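Local structure of ParB domain protein nuclease (Sulfolobus solfataricus, 5K5D) at residues 106-111 / 213-218; 7-12 / 80-85; 123-128 / 164-169; 33-38 / 62-67. The protein probably takes part in DNA segregation as a ParB-type partition protein, possibly with nuclease activity. The protein carries 4 engineered substitutions. One frame throughout, in Å; residues are numbered along the deposited sequence.

Contact 1. Residues 106-111 / 213-218; sequences QLDKNE and KYKVPL
Lys215 NZ is gripped by two carboxylates of the segment 106-111. It lies 3.2 Å from Asp108 OD2, which it meets from above the carboxylate plane, 41° out of it, and a weaker bond of 3.3 Å leads to Glu111 OE1, so that the three residues form one salt-bridge network. The lysine chain runs extended until its last torsion (chi4 -63°), where a bend turns the ammonium in between the two acids. Those acids are themselves tied together at the start of helix 109-128: Asp108 is the N-cap, and its backbone N donates to Glu111 OE2 at 2.9 Å, the return bond of a capping box. The ammonium thus meets both side chains of the capping box; Glu111 is held through OE2, leaving OE1 turned to the lysine. Beside it, Asn110 reaches across to the chain leading into helix 218-230. Its ND2 donates to Val216 O at 3.0 Å in a bent bond (137° at the hydrogen), with the acceptor in the amide plane but the N-H approaching from well above the carbonyl plane, and the same nitrogen also bonds Val209 O. Asn110 CG rests 3.8 Å from Lys215 CB. Lys109 extends toward Leu218, its NZ paired with Asp191 of helix 189-201.

Contact 2. Residues 7-12 / 80-85; sequences LTYTEE and LKYDFD
Tyr9 lays its CB squarely over the Tyr82 ring, 3.5 Å from the ring centroid and only 9° off the normal, a close CH-pi contact. Its own ring continues outward beside that of Tyr82, the two side chains pointing the same way with their planes inclined at 40°, an oblique aromatic pair. CG of Tyr9 stands between its backbone N and carbonyl carbon (chi1 67°), which brings the ring back across the neighbouring strand; there Leu80 CD1 sits over one face, 4.0 Å from the centroid. Leu80 CD2 touches Glu11 CG as well, at 3.6 Å. Thr10 and Lys81 form the antiparallel hydrogen-bonded pair, with Thr10 N to Lys81 O at 2.9 Å and Lys81 N to Thr10 O at 3.0 Å. On their face of the sheet Lys81 NZ forms a salt bridge with Glu12 OE2 at 3.1 Å, its hydrogen bond weak, and Tyr57 OH bonds both Lys81 NZ and Glu12 OE1. Past the last strand pair, Asp83 N donates to Thr8 O at 3.0 Å. Strand 9-15 is thereby held as an outermost strand of the four-stranded mixed sheet, with strand 51-53 on the far flank of strand 76-82 and helix 90-99 packed against Leu7 and Phe84.

Contact 3. Residues 123-128 / 164-169; sequences IAKMQA and DGTTIS. Engineered in segment 123-128: Met126 (natural residue Ile).
Van der Waals contact carries most of this interface, for no hydrogen bond crosses between the end of helix 109-128 and segment 164-169. Lys125 lays its aliphatic chain against the Asp164 carboxylate, Lys125 CG 3.2 Å from Asp164 OD1, with CD and CE of the lysine following along the same group. Thr166 faces the helix between Lys125 and Ala128: its OG1 and CG2 both lie 3.5 Å from Ala128 CB, and CG2 comes within 3.8 Å of Ala124 O. Deeper in, Ala124 CB meets Ile168 CD1 at 4.3 Å.

The electrostatic part is looser. Lys125 NZ and Asp164 OD2 are 4.6 Å apart, beyond a salt bridge, and the ammonium pairs with Asp163 instead.

Hydrogen bonds within the turn fix the surface offered to the helix. Thr166 OG1 donates to Asp164 OD1 on its syn side at 2.6 Å, while Thr166 N donates to Asp164 OD2 at 2.8 Å, so one residue holds both carboxylate oxygens. Asp164 CG stands between its backbone N and carbonyl carbon (chi1 74°), which turns the carboxylate back over Thr166.

The second bond defines an Asx turn, here placed in the connection between strands 159-161 and 167-169, a two-stranded antiparallel hairpin set beside the C-terminal end of helix 109-128.

Contact 4. Residues 33-38 / 62-67; sequences NSREDL and GYTRLD
Arg35 and Asp67 make the polar link, with Arg35 NH2 donating to Asp67 OD2 at 2.5 Å along an almost straight line (172° at the hydrogen). The oxygen lies at the edge of the guanidinium, within its plane, and is met nearly along its own C-O direction, whereas the carboxylate as a whole is turned 67° against the guanidinium. This is a single-oxygen salt bridge, not a two-pronged one. Arg35 gets there fully stretched: CG points opposite the backbone N (chi1 -174°) and the chain stays extended to NE, passing across Thr64, whose CG2 lies 4.0 Å from Arg35 CG and 3.8 Å from Arg35 NH1.

Apolar contact fills in beside the bridge. Leu38 crosses Thr64 and Arg65 at about a right angle, with Leu38 CD2 4.0 Å from Thr64 CG2 and Leu38 CG 4.0 Å from Arg65 CG; Ile68, further along helix 63-71, touches both Arg35 and Leu38.

A second shell holds these groups. Asp67 OD2 also pairs with Lys71 NZ, and its negative charge probably offsets the closeness of Arg35 and Lys71. Arg65 bends at chi3 and pairs with Asp61. Thr64 turns its methyl to Arg35 and Leu38, and its OG1 bonds a citrate that is probably from the crystallisation liquor. The backbone nitrogens of Gly62, Tyr63 and Arg65 also bond this citrate, so the start of helix 63-71 holds an anion in this crystal. Gly62 to Arg65 spell the G-x-x-R sequence, whose counterpart in ParB relatives binds nucleotide phosphates; the citrate probably marks an equivalent anion site.

Contacts 2 and 4 belong to the N-terminal part of the chain, where contact 4 is nested inside the loop that contact 2 closes; helix 63-71 leads on to strand 76-82, yet the nearest atoms of the two contacts are about 9 Å apart. The citrate sits at contact 4. Contact 1 touches contact 4: Gln106 CB packs on Ser34 CB at 3.4 Å, although the two centres are 19 Å apart. Helix 109-128 then ties contact 1, at its start, to contact 3, at its far end, with centres 25 Å apart. Contact 3 lies across the chain's centre from contact 4, about 32 Å between centres.

Contact 1. Residues 106-111 / 213-218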
loop_
_atom_site.group_PDB
_atom_site.type_symbol
_atom_site.label_atom_id
_atom_site.label_comp_id
_atom_site.label_asym_id
_atom_site.label_seq_id
_atom_site.Cartn_x
_atom_site.Cartn_y
_atom_site.Cartn_z
ATOM N N GLN B 106 -5.149 -12.082 6.404
ATOM C CA GLN B 106 -3.785 -12.581 6.521
ATOM C C GLN B 106 -2.774 -11.433 6.538
ATOM O O GLN B 106 -1.600 -11.637 6.850
ATOM C CB GLN B 106 -3.455 -13.555 5.387
ATOM C CG GLN B 106 -4.411 -14.723 5.260
ATOM C CD GLN B 106 -5.323 -14.591 4.056
ATOM O OE1 GLN B 106 -4.997 -15.055 2.962
ATOM N NE2 GLN B 106 -6.473 -13.952 4.252
ATOM N N LEU B 107 -3.233 -10.230 6.202
ATOM C CA LEU B 107 -2.361 -9.058 6.174
ATOM C C LEU B 107 -2.595 -8.141 7.377
ATOM O O LEU B 107 -3.718 -7.692 7.614
ATOM C CB LEU B 107 -2.554 -8.274 4.871
ATOM C CG LEU B 107 -1.866 -8.788 3.603
ATOM C CD1 LEU B 107 -2.049 -10.288 3.438
ATOM C CD2 LEU B 107 -2.384 -8.042 2.378
ATOM N N ASP B 108 -1.536 -7.861 8.133
ATOM C CA ASP B 108 -1.650 -6.944 9.264
ATOM C C ASP B 108 -1.931 -5.518 8.790
ATOM O O ASP B 108 -1.908 -5.242 7.591
ATOM C CB ASP B 108 -0.379 -6.985 10.117
ATOM C CG ASP B 108 0.645 -5.954 9.685
ATOM O OD1 ASP B 108 0.308 -5.101 8.836
ATOM O OD2 ASP B 108 1.785 -5.999 10.193
ATOM N N LYS B 109 -2.210 -4.618 9.728
ATOM C CA LYS B 109 -2.615 -3.258 9.383
ATOM C C LYS B 109 -1.526 -2.512 8.606
ATOM O O LYS B 109 -1.824 -1.687 7.742
ATOM C CB LYS B 109 -3.007 -2.482 10.648
ATOM C CG LYS B 109 -3.785 -1.193 10.397
ATOM C CD LYS B 109 -4.260 -0.580 11.708
ATOM C CE LYS B 109 -5.104 0.664 11.477
ATOM N NZ LYS B 109 -4.391 1.661 10.637
ATOM N N ASN B 110 -0.268 -2.820 8.910
ATOM C CA ASN B 110 0.871 -2.136 8.300
ATOM C C ASN B 110 1.209 -2.635 6.899
ATOM O O ASN B 110 1.774 -1.904 6.087
ATOM C CB ASN B 110 2.104 -2.244 9.199
ATOM C CG ASN B 110 1.984 -1.403 10.455
ATOM O OD1 ASN B 110 1.328 -1.798 11.418
ATOM N ND2 ASN B 110 2.619 -0.236 10.451
ATOM N N GLU B 111 0.868 -3.886 6.625
ATOM C CA GLU B 111 1.144 -4.477 5.327
ATOM C C GLU B 111 0.103 -4.025 4.311
ATOM O O GLU B 111 0.409 -3.862 3.129
ATOM C CB GLU B 111 1.169 -6.005 5.430
ATOM C CG GLU B 111 2.328 -6.541 6.243
ATOM C CD GLU B 111 2.124 -7.979 6.689
ATOM O OE1 GLU B 111 3.126 -8.649 7.024
ATOM O OE2 GLU B 111 0.963 -8.437 6.710
ATOM N N LYS B 213 10.292 -3.792 8.430
ATOM C CA LYS B 213 11.226 -3.916 9.542
ATOM C C LYS B 213 10.675 -3.308 10.824
ATOM O O LYS B 213 10.984 -3.774 11.920
ATOM C CB LYS B 213 12.566 -3.262 9.188
ATOM C CG LYS B 213 13.649 -3.445 10.241
ATOM C CD LYS B 213 13.817 -4.917 10.608
ATOM C CE LYS B 213 15.217 -5.215 11.133
ATOM N NZ LYS B 213 16.239 -5.158 10.051
ATOM N N TYR B 214 9.851 -2.273 10.689
ATOM C CA TYR B 214 9.411 -1.515 11.855
ATOM C C TYR B 214 7.917 -1.637 12.131
ATOM O O TYR B 214 7.509 -1.845 13.271
ATOM C CB TYR B 214 9.806 -0.042 11.719
ATOM C CG TYR B 214 11.268 0.175 11.394
ATOM C CD1 TYR B 214 11.651 0.762 10.195
ATOM C CD2 TYR B 214 12.266 -0.214 12.282
ATOM C CE1 TYR B 214 12.982 0.964 9.889
ATOM C CE2 TYR B 214 13.605 -0.013 11.987
ATOM C CZ TYR B 214 13.957 0.573 10.786
ATOM O OH TYR B 214 15.286 0.772 10.478
ATOM N N LYS B 215 7.104 -1.496 11.091
ATOM C CA LYS B 215 5.656 -1.574 11.242
ATOM C C LYS B 215 5.146 -0.607 12.310
ATOM O O LYS B 215 4.129 -0.864 12.954
ATOM C CB LYS B 215 5.218 -3.003 11.580
ATOM C CG LYS B 215 5.542 -4.036 10.514
ATOM C CD LYS B 215 5.241 -5.441 11.022
ATOM C CE LYS B 215 5.535 -6.502 9.974
ATOM N NZ LYS B 215 4.674 -6.340 8.771
ATOM N N VAL B 216 5.863 0.494 12.506
ATOM C CA VAL B 216 5.400 1.552 13.398
ATOM C C VAL B 216 3.936 1.875 13.113
ATOM O O VAL B 216 3.569 2.138 11.968
ATOM C CB VAL B 216 6.243 2.835 13.231
ATOM C CG1 VAL B 216 5.525 4.034 13.841
ATOM C CG2 VAL B 216 7.621 2.647 13.840
ATOM N N PRO B 217 3.090 1.848 14.155
ATOM C CA PRO B 217 1.659 2.109 13.971
ATOM C C PRO B 217 1.415 3.493 13.378
ATOM O O PRO B 217 2.099 4.453 13.747
ATOM C CB PRO B 217 1.101 2.040 15.399
ATOM C CG PRO B 217 2.088 1.210 16.145
ATOM C CD PRO B 217 3.421 1.568 15.562
ATOM N N LEU B 218 0.455 3.584 12.463
ATOM C CA LEU B 218 0.098 4.847 11.834
ATOM C C LEU B 218 -0.260 5.910 12.865
ATOM O O LEU B 218 0.358 6.977 12.926
ATOM C CB LEU B 218 -1.084 4.647 10.885
ATOM C CG LEU B 218 -1.752 5.919 10.356
ATOM C CD1 LEU B 218 -0.763 6.758 9.558
ATOM C CD2 LEU B 218 -2.973 5.586 9.513
#

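Contact 2. Residues 7-12 / 80-85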
loop_
_atom_site.group_PDB
_atom_site.type_symbol
_atom_site.label_atom_id
_atom_site.label_comp_id
_atom_site.label_asym_id
_atom_site.label_seq_id
_atom_site.Cartn_x
_atom_site.Cartn_y
_atom_site.Cartn_z
ATOM N N LEU B 7 -15.938 -3.184 -14.773
ATOM C CA LEU B 7 -15.086 -4.338 -15.033
ATOM C C LEU B 7 -15.922 -5.570 -15.335
ATOM O O LEU B 7 -16.839 -5.903 -14.590
ATOM C CB LEU B 7 -14.153 -4.607 -13.851
ATOM C CG LEU B 7 -13.147 -3.504 -13.524
ATOM C CD1 LEU B 7 -12.171 -3.976 -12.458
ATOM C CD2 LEU B 7 -12.404 -3.077 -14.779
ATOM N N THR B 8 -15.598 -6.234 -16.440
ATOM C CA THR B 8 -16.276 -7.461 -16.839
ATOM C C THR B 8 -15.283 -8.613 -16.929
ATOM O O THR B 8 -14.104 -8.411 -17.236
ATOM C CB THR B 8 -16.937 -7.312 -18.212
ATOM O OG1 THR B 8 -17.507 -8.568 -18.602
ATOM C CG2 THR B 8 -15.903 -6.896 -19.244
ATOM N N TYR B 9 -15.761 -9.824 -16.673
ATOM C CA TYR B 9 -14.906 -10.991 -16.768
ATOM C C TYR B 9 -15.709 -12.254 -17.030
ATOM O O TYR B 9 -16.928 -12.282 -16.869
ATOM C CB TYR B 9 -14.071 -11.157 -15.495
ATOM C CG TYR B 9 -14.886 -11.498 -14.272
ATOM C CD1 TYR B 9 -15.243 -12.813 -13.997
ATOM C CD2 TYR B 9 -15.299 -10.507 -13.391
ATOM C CE1 TYR B 9 -15.993 -13.130 -12.879
ATOM C CE2 TYR B 9 -16.045 -10.815 -12.268
ATOM C CZ TYR B 9 -16.389 -12.128 -12.018
ATOM O OH TYR B 9 -17.131 -12.441 -10.900
ATOM N N THR B 10 -15.008 -13.302 -17.432
ATOM C CA THR B 10 -15.630 -14.593 -17.642
ATOM C C THR B 10 -14.835 -15.654 -16.890
ATOM O O THR B 10 -13.639 -15.487 -16.635
ATOM C CB THR B 10 -15.722 -14.930 -19.140
ATOM O OG1 THR B 10 -14.430 -14.802 -19.743
ATOM C CG2 THR B 10 -16.678 -13.971 -19.837
ATOM N N GLU B 11 -15.511 -16.730 -16.511
ATOM C CA GLU B 11 -14.877 -17.796 -15.752
ATOM C C GLU B 11 -14.427 -18.891 -16.707
ATOM O O GLU B 11 -15.225 -19.397 -17.495
ATOM C CB GLU B 11 -15.854 -18.356 -14.715
ATOM C CG GLU B 11 -15.212 -18.788 -13.401
ATOM C CD GLU B 11 -14.506 -20.129 -13.493
ATOM O OE1 GLU B 11 -14.696 -20.837 -14.503
ATOM O OE2 GLU B 11 -13.765 -20.476 -12.551
ATOM N N GLU B 12 -13.146 -19.243 -16.656
ATOM C CA GLU B 12 -12.631 -20.300 -17.518
ATOM C C GLU B 12 -11.475 -21.072 -16.896
ATOM O O GLU B 12 -10.832 -20.607 -15.955
ATOM C CB GLU B 12 -12.226 -19.744 -18.889
ATOM C CG GLU B 12 -11.182 -18.650 -18.849
ATOM C CD GLU B 12 -10.777 -18.191 -20.240
ATOM O OE1 GLU B 12 -9.807 -18.751 -20.794
ATOM O OE2 GLU B 12 -11.427 -17.273 -20.784
ATOM N N LEU B 80 -10.464 -15.985 -13.439
ATOM C CA LEU B 80 -11.392 -14.977 -13.917
ATOM C C LEU B 80 -10.651 -14.112 -14.933
ATOM O O LEU B 80 -9.815 -13.282 -14.565
ATOM C CB LEU B 80 -11.920 -14.122 -12.765
ATOM C CG LEU B 80 -12.681 -14.860 -11.661
ATOM C CD1 LEU B 80 -13.281 -13.876 -10.664
ATOM C CD2 LEU B 80 -13.764 -15.742 -12.252
ATOM N N LYS B 81 -10.940 -14.334 -16.213
ATOM C CA LYS B 81 -10.344 -13.539 -17.275
ATOM C C LYS B 81 -11.159 -12.269 -17.491
ATOM O O LYS B 81 -12.294 -12.314 -17.973
ATOM C CB LYS B 81 -10.256 -14.336 -18.577
ATOM C CG LYS B 81 -9.416 -13.658 -19.647
ATOM C CD LYS B 81 -9.347 -14.479 -20.925
ATOM C CE LYS B 81 -10.673 -14.464 -21.664
ATOM N NZ LYS B 81 -10.598 -15.251 -22.926
ATOM N N TYR B 82 -10.572 -11.140 -17.116
ATOM C CA TYR B 82 -11.208 -9.847 -17.284
ATOM C C TYR B 82 -10.952 -9.313 -18.683
ATOM O O TYR B 82 -9.910 -9.585 -19.280
ATOM C CB TYR B 82 -10.689 -8.863 -16.240
ATOM C CG TYR B 82 -11.291 -9.079 -14.884
ATOM C CD1 TYR B 82 -10.920 -10.167 -14.102
ATOM C CD2 TYR B 82 -12.236 -8.199 -14.379
ATOM C CE1 TYR B 82 -11.480 -10.370 -12.851
ATOM C CE2 TYR B 82 -12.800 -8.395 -13.131
ATOM C CZ TYR B 82 -12.420 -9.481 -12.376
ATOM O OH TYR B 82 -12.983 -9.673 -11.140
ATOM N N ASP B 83 -11.905 -8.545 -19.198
ATOM C CA ASP B 83 -11.838 -8.080 -20.572
ATOM C C ASP B 83 -11.117 -6.745 -20.702
ATOM O O ASP B 83 -11.682 -5.762 -21.168
ATOM C CB ASP B 83 -13.238 -7.977 -21.166
ATOM C CG ASP B 83 -13.215 -7.599 -22.628
ATOM O OD1 ASP B 83 -12.295 -8.059 -23.335
ATOM O OD2 ASP B 83 -14.103 -6.836 -23.064
ATOM N N PHE B 84 -9.862 -6.717 -20.286
ATOM C CA PHE B 84 -9.051 -5.522 -20.450
ATOM C C PHE B 84 -7.582 -5.904 -20.521
ATOM O O PHE B 84 -7.185 -6.966 -20.045
ATOM C CB PHE B 84 -9.296 -4.529 -19.312
ATOM C CG PHE B 84 -8.612 -4.895 -18.026
ATOM C CD1 PHE B 84 -9.235 -5.719 -17.102
ATOM C CD2 PHE B 84 -7.350 -4.407 -17.737
ATOM C CE1 PHE B 84 -8.612 -6.052 -15.918
ATOM C CE2 PHE B 84 -6.721 -4.736 -16.553
ATOM C CZ PHE B 84 -7.355 -5.561 -15.643
ATOM N N ASP B 85 -6.788 -5.041 -21.139
ATOM C CA ASP B 85 -5.361 -5.273 -21.280
ATOM C C ASP B 85 -4.642 -4.561 -20.143
ATOM O O ASP B 85 -4.586 -3.332 -20.107
ATOM C CB ASP B 85 -4.880 -4.750 -22.634
ATOM C CG ASP B 85 -3.476 -5.196 -22.968
ATOM O OD1 ASP B 85 -2.652 -5.330 -22.040
ATOM O OD2 ASP B 85 -3.198 -5.417 -24.167
#

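Contact 3. Residues 123-128 / 164-169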
loop_
_atom_site.group_PDB
_atom_site.type_symbol
_atom_site.label_atom_id
_atom_site.label_comp_id
_atom_site.label_asym_id
_atom_site.label_seq_id
_atom_site.Cartn_x
_atom_site.Cartn_y
_atom_site.Cartn_z
ATOM N N ILE B 123 -2.235 4.948 -9.067
ATOM C CA ILE B 123 -3.436 5.589 -9.585
ATOM C C ILE B 123 -3.210 7.083 -9.806
ATOM O O ILE B 123 -3.779 7.681 -10.721
ATOM C CB ILE B 123 -4.637 5.384 -8.638
ATOM C CG1 ILE B 123 -5.018 3.904 -8.567
ATOM C CG2 ILE B 123 -5.823 6.223 -9.085
ATOM C CD1 ILE B 123 -5.494 3.336 -9.872
ATOM N N ALA B 124 -2.371 7.684 -8.969
ATOM C CA ALA B 124 -2.080 9.108 -9.077
ATOM C C ALA B 124 -1.356 9.415 -10.381
ATOM O O ALA B 124 -1.694 10.371 -11.075
ATOM C CB ALA B 124 -1.258 9.577 -7.885
ATOM N N LYS B 125 -0.360 8.596 -10.710
ATOM C CA LYS B 125 0.393 8.754 -11.946
ATOM C C LYS B 125 -0.489 8.480 -13.161
ATOM O O LYS B 125 -0.317 9.090 -14.216
ATOM C CB LYS B 125 1.598 7.819 -11.956
ATOM C CG LYS B 125 2.527 7.975 -10.760
ATOM C CD LYS B 125 3.671 6.982 -10.856
ATOM C CE LYS B 125 4.657 7.121 -9.708
ATOM N NZ LYS B 125 5.742 6.107 -9.828
HETATM N N MSE B 126 -1.432 7.556 -13.003
HETATM C CA MSE B 126 -2.379 7.217 -14.062
HETATM C C MSE B 126 -3.327 8.373 -14.373
HETATM O O MSE B 126 -3.947 8.414 -15.436
HETATM C CB MSE B 126 -3.198 5.983 -13.668
HETATM C CG MSE B 126 -2.453 4.662 -13.771
HETATM SE SE MSE B 126 -2.257 4.043 -15.613
HETATM C CE MSE B 126 -0.310 3.900 -15.679
ATOM N N GLN B 127 -3.448 9.308 -13.437
ATOM C CA GLN B 127 -4.346 10.442 -13.612
ATOM C C GLN B 127 -3.587 11.699 -14.031
ATOM O O GLN B 127 -4.166 12.623 -14.603
ATOM C CB GLN B 127 -5.134 10.697 -12.326
ATOM C CG GLN B 127 -6.016 9.534 -11.897
ATOM C CD GLN B 127 -6.736 9.801 -10.586
ATOM O OE1 GLN B 127 -6.507 10.822 -9.933
ATOM N NE2 GLN B 127 -7.613 8.882 -10.194
ATOM N N ALA B 128 -2.292 11.732 -13.737
ATOM C CA ALA B 128 -1.442 12.831 -14.176
ATOM C C ALA B 128 -1.000 12.616 -15.622
ATOM O O ALA B 128 -0.490 13.531 -16.271
ATOM C CB ALA B 128 -0.235 12.967 -13.263
ATOM N N ASP B 164 8.385 10.205 -10.862
ATOM C CA ASP B 164 8.037 10.246 -12.277
ATOM C C ASP B 164 7.646 11.659 -12.683
ATOM O O ASP B 164 7.337 11.916 -13.847
ATOM C CB ASP B 164 6.874 9.298 -12.570
ATOM C CG ASP B 164 5.551 9.838 -12.070
ATOM O OD1 ASP B 164 4.522 9.602 -12.737
ATOM O OD2 ASP B 164 5.542 10.510 -11.013
ATOM N N GLY B 165 7.644 12.569 -11.715
ATOM C CA GLY B 165 7.282 13.951 -11.969
ATOM C C GLY B 165 5.841 14.256 -11.613
ATOM O O GLY B 165 5.441 15.420 -11.540
ATOM N N THR B 166 5.050 13.211 -11.396
ATOM C CA THR B 166 3.666 13.389 -10.980
ATOM C C THR B 166 3.627 14.075 -9.624
ATOM O O THR B 166 4.149 13.545 -8.641
ATOM C CB THR B 166 2.920 12.039 -10.886
ATOM O OG1 THR B 166 2.783 11.470 -12.194
ATOM C CG2 THR B 166 1.542 12.230 -10.281
ATOM N N THR B 167 3.030 15.260 -9.573
ATOM C CA THR B 167 2.860 15.962 -8.304
ATOM C C THR B 167 1.400 15.920 -7.887
ATOM O O THR B 167 0.511 15.818 -8.731
ATOM C CB THR B 167 3.334 17.428 -8.376
ATOM O OG1 THR B 167 2.643 18.104 -9.432
ATOM C CG2 THR B 167 4.832 17.491 -8.631
ATOM N N ILE B 168 1.156 16.002 -6.585
ATOM C CA ILE B 168 -0.201 15.909 -6.073
ATOM C C ILE B 168 -0.300 16.472 -4.659
ATOM O O ILE B 168 0.677 16.481 -3.917
ATOM C CB ILE B 168 -0.696 14.447 -6.102
ATOM C CG1 ILE B 168 -2.164 14.362 -5.675
ATOM C CG2 ILE B 168 0.197 13.556 -5.242
ATOM C CD1 ILE B 168 -2.766 12.981 -5.832
ATOM N N SER B 169 -1.483 16.950 -4.294
ATOM C CA SER B 169 -1.698 17.523 -2.974
ATOM C C SER B 169 -2.258 16.477 -2.018
ATOM O O SER B 169 -2.747 15.431 -2.445
ATOM C CB SER B 169 -2.657 18.712 -3.053
ATOM O OG SER B 169 -3.981 18.283 -3.315
#

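Contact 4. Residues 33-38 / 62-67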
loop_
_atom_site.group_PDB
_atom_site.type_symbol
_atom_site.label_atom_id
_atom_site.label_comp_id
_atom_site.label_asym_id
_atom_site.label_seq_id
_atom_site.Cartn_x
_atom_site.Cartn_y
_atom_site.Cartn_z
ATOM N N ASN B 33 2.716 -14.054 5.991
ATOM C CA ASN B 33 2.810 -15.422 6.501
ATOM C C ASN B 33 1.618 -16.290 6.115
ATOM O O ASN B 33 1.272 -17.232 6.827
ATOM C CB ASN B 33 2.971 -15.418 8.026
ATOM C CG ASN B 33 4.242 -14.723 8.477
ATOM O OD1 ASN B 33 5.208 -14.617 7.717
ATOM N ND2 ASN B 33 4.251 -14.247 9.718
ATOM N N SER B 34 0.998 -15.978 4.983
ATOM C CA SER B 34 -0.238 -16.648 4.598
ATOM C C SER B 34 -0.015 -17.827 3.658
ATOM O O SER B 34 -0.975 -18.480 3.245
ATOM C CB SER B 34 -1.209 -15.653 3.961
ATOM O OG SER B 34 -0.750 -15.233 2.687
ATOM N N ARG B 35 1.245 -18.106 3.324
ATOM C CA ARG B 35 1.544 -19.170 2.366
ATOM C C ARG B 35 1.026 -20.537 2.808
ATOM O O ARG B 35 0.290 -21.190 2.071
ATOM C CB ARG B 35 3.036 -19.260 2.047
ATOM C CG ARG B 35 3.323 -20.270 0.939
ATOM C CD ARG B 35 4.798 -20.409 0.615
ATOM N NE ARG B 35 4.999 -21.308 -0.519
ATOM C CZ ARG B 35 5.180 -20.904 -1.774
ATOM N NH1 ARG B 35 5.200 -19.609 -2.061
ATOM N NH2 ARG B 35 5.350 -21.796 -2.742
ATOM N N GLU B 36 1.418 -20.977 3.998
ATOM C CA GLU B 36 0.972 -22.276 4.495
ATOM C C GLU B 36 -0.552 -22.307 4.596
ATOM O O GLU B 36 -1.180 -23.355 4.434
ATOM C CB GLU B 36 1.622 -22.598 5.845
ATOM C CG GLU B 36 3.140 -22.709 5.779
ATOM C CD GLU B 36 3.777 -22.933 7.139
ATOM O OE1 GLU B 36 3.049 -23.301 8.087
ATOM O OE2 GLU B 36 5.007 -22.737 7.259
ATOM N N ASP B 37 -1.143 -21.142 4.845
ATOM C CA ASP B 37 -2.591 -21.021 4.915
ATOM C C ASP B 37 -3.253 -21.473 3.611
ATOM O O ASP B 37 -3.979 -22.470 3.595
ATOM C CB ASP B 37 -2.999 -19.584 5.260
ATOM C CG ASP B 37 -2.333 -19.078 6.531
ATOM O OD1 ASP B 37 -1.102 -19.251 6.674
ATOM O OD2 ASP B 37 -3.043 -18.510 7.390
ATOM N N LEU B 38 -3.003 -20.756 2.518
ATOM C CA LEU B 38 -3.584 -21.150 1.235
ATOM C C LEU B 38 -2.781 -22.257 0.555
ATOM O O LEU B 38 -2.916 -22.496 -0.646
ATOM C CB LEU B 38 -3.803 -19.954 0.294
ATOM C CG LEU B 38 -2.745 -18.872 0.047
ATOM C CD1 LEU B 38 -2.978 -17.654 0.935
ATOM C CD2 LEU B 38 -1.334 -19.408 0.199
ATOM N N GLY B 62 -2.788 -13.530 -7.450
ATOM C CA GLY B 62 -2.746 -14.942 -7.116
ATOM C C GLY B 62 -1.402 -15.587 -7.377
ATOM O O GLY B 62 -1.332 -16.759 -7.745
ATOM N N TYR B 63 -0.331 -14.828 -7.174
ATOM C CA TYR B 63 1.008 -15.308 -7.503
ATOM C C TYR B 63 1.505 -16.415 -6.579
ATOM O O TYR B 63 2.106 -17.387 -7.029
ATOM C CB TYR B 63 2.001 -14.143 -7.565
ATOM C CG TYR B 63 1.889 -13.373 -8.859
ATOM C CD1 TYR B 63 0.963 -12.345 -9.006
ATOM C CD2 TYR B 63 2.686 -13.696 -9.945
ATOM C CE1 TYR B 63 0.847 -11.653 -10.197
ATOM C CE2 TYR B 63 2.582 -13.011 -11.136
ATOM C CZ TYR B 63 1.661 -11.991 -11.259
ATOM O OH TYR B 63 1.562 -11.310 -12.450
ATOM N N THR B 64 1.256 -16.274 -5.287
ATOM C CA THR B 64 1.626 -17.329 -4.359
ATOM C C THR B 64 0.812 -18.590 -4.661
ATOM O O THR B 64 1.377 -19.664 -4.873
ATOM C CB THR B 64 1.456 -16.883 -2.895
ATOM O OG1 THR B 64 2.350 -15.794 -2.628
ATOM C CG2 THR B 64 1.767 -18.026 -1.943
ATOM N N ARG B 65 -0.509 -18.446 -4.702
ATOM C CA ARG B 65 -1.398 -19.555 -5.031
ATOM C C ARG B 65 -0.973 -20.299 -6.296
ATOM O O ARG B 65 -0.952 -21.527 -6.321
ATOM C CB ARG B 65 -2.839 -19.065 -5.171
ATOM C CG ARG B 65 -3.464 -18.618 -3.864
ATOM C CD ARG B 65 -4.852 -18.042 -4.081
ATOM N NE ARG B 65 -4.805 -16.721 -4.697
ATOM C CZ ARG B 65 -5.877 -15.997 -5.000
ATOM N NH1 ARG B 65 -7.092 -16.470 -4.750
ATOM N NH2 ARG B 65 -5.739 -14.800 -5.555
ATOM N N LEU B 66 -0.640 -19.561 -7.348
ATOM C CA LEU B 66 -0.193 -20.191 -8.585
ATOM C C LEU B 66 1.096 -20.975 -8.356
ATOM O O LEU B 66 1.259 -22.085 -8.869
ATOM C CB LEU B 66 0.019 -19.158 -9.695
ATOM C CG LEU B 66 0.505 -19.778 -11.010
ATOM C CD1 LEU B 66 -0.543 -20.726 -11.574
ATOM C CD2 LEU B 66 0.876 -18.723 -12.038
ATOM N N ASP B 67 2.011 -20.390 -7.589
ATOM C CA ASP B 67 3.292 -21.028 -7.314
ATOM C C ASP B 67 3.108 -22.341 -6.552
ATOM O O ASP B 67 3.740 -23.354 -6.863
ATOM C CB ASP B 67 4.211 -20.083 -6.534
ATOM C CG ASP B 67 5.577 -20.690 -6.272
ATOM O OD1 ASP B 67 6.431 -20.656 -7.184
ATOM O OD2 ASP B 67 5.796 -21.207 -5.156
#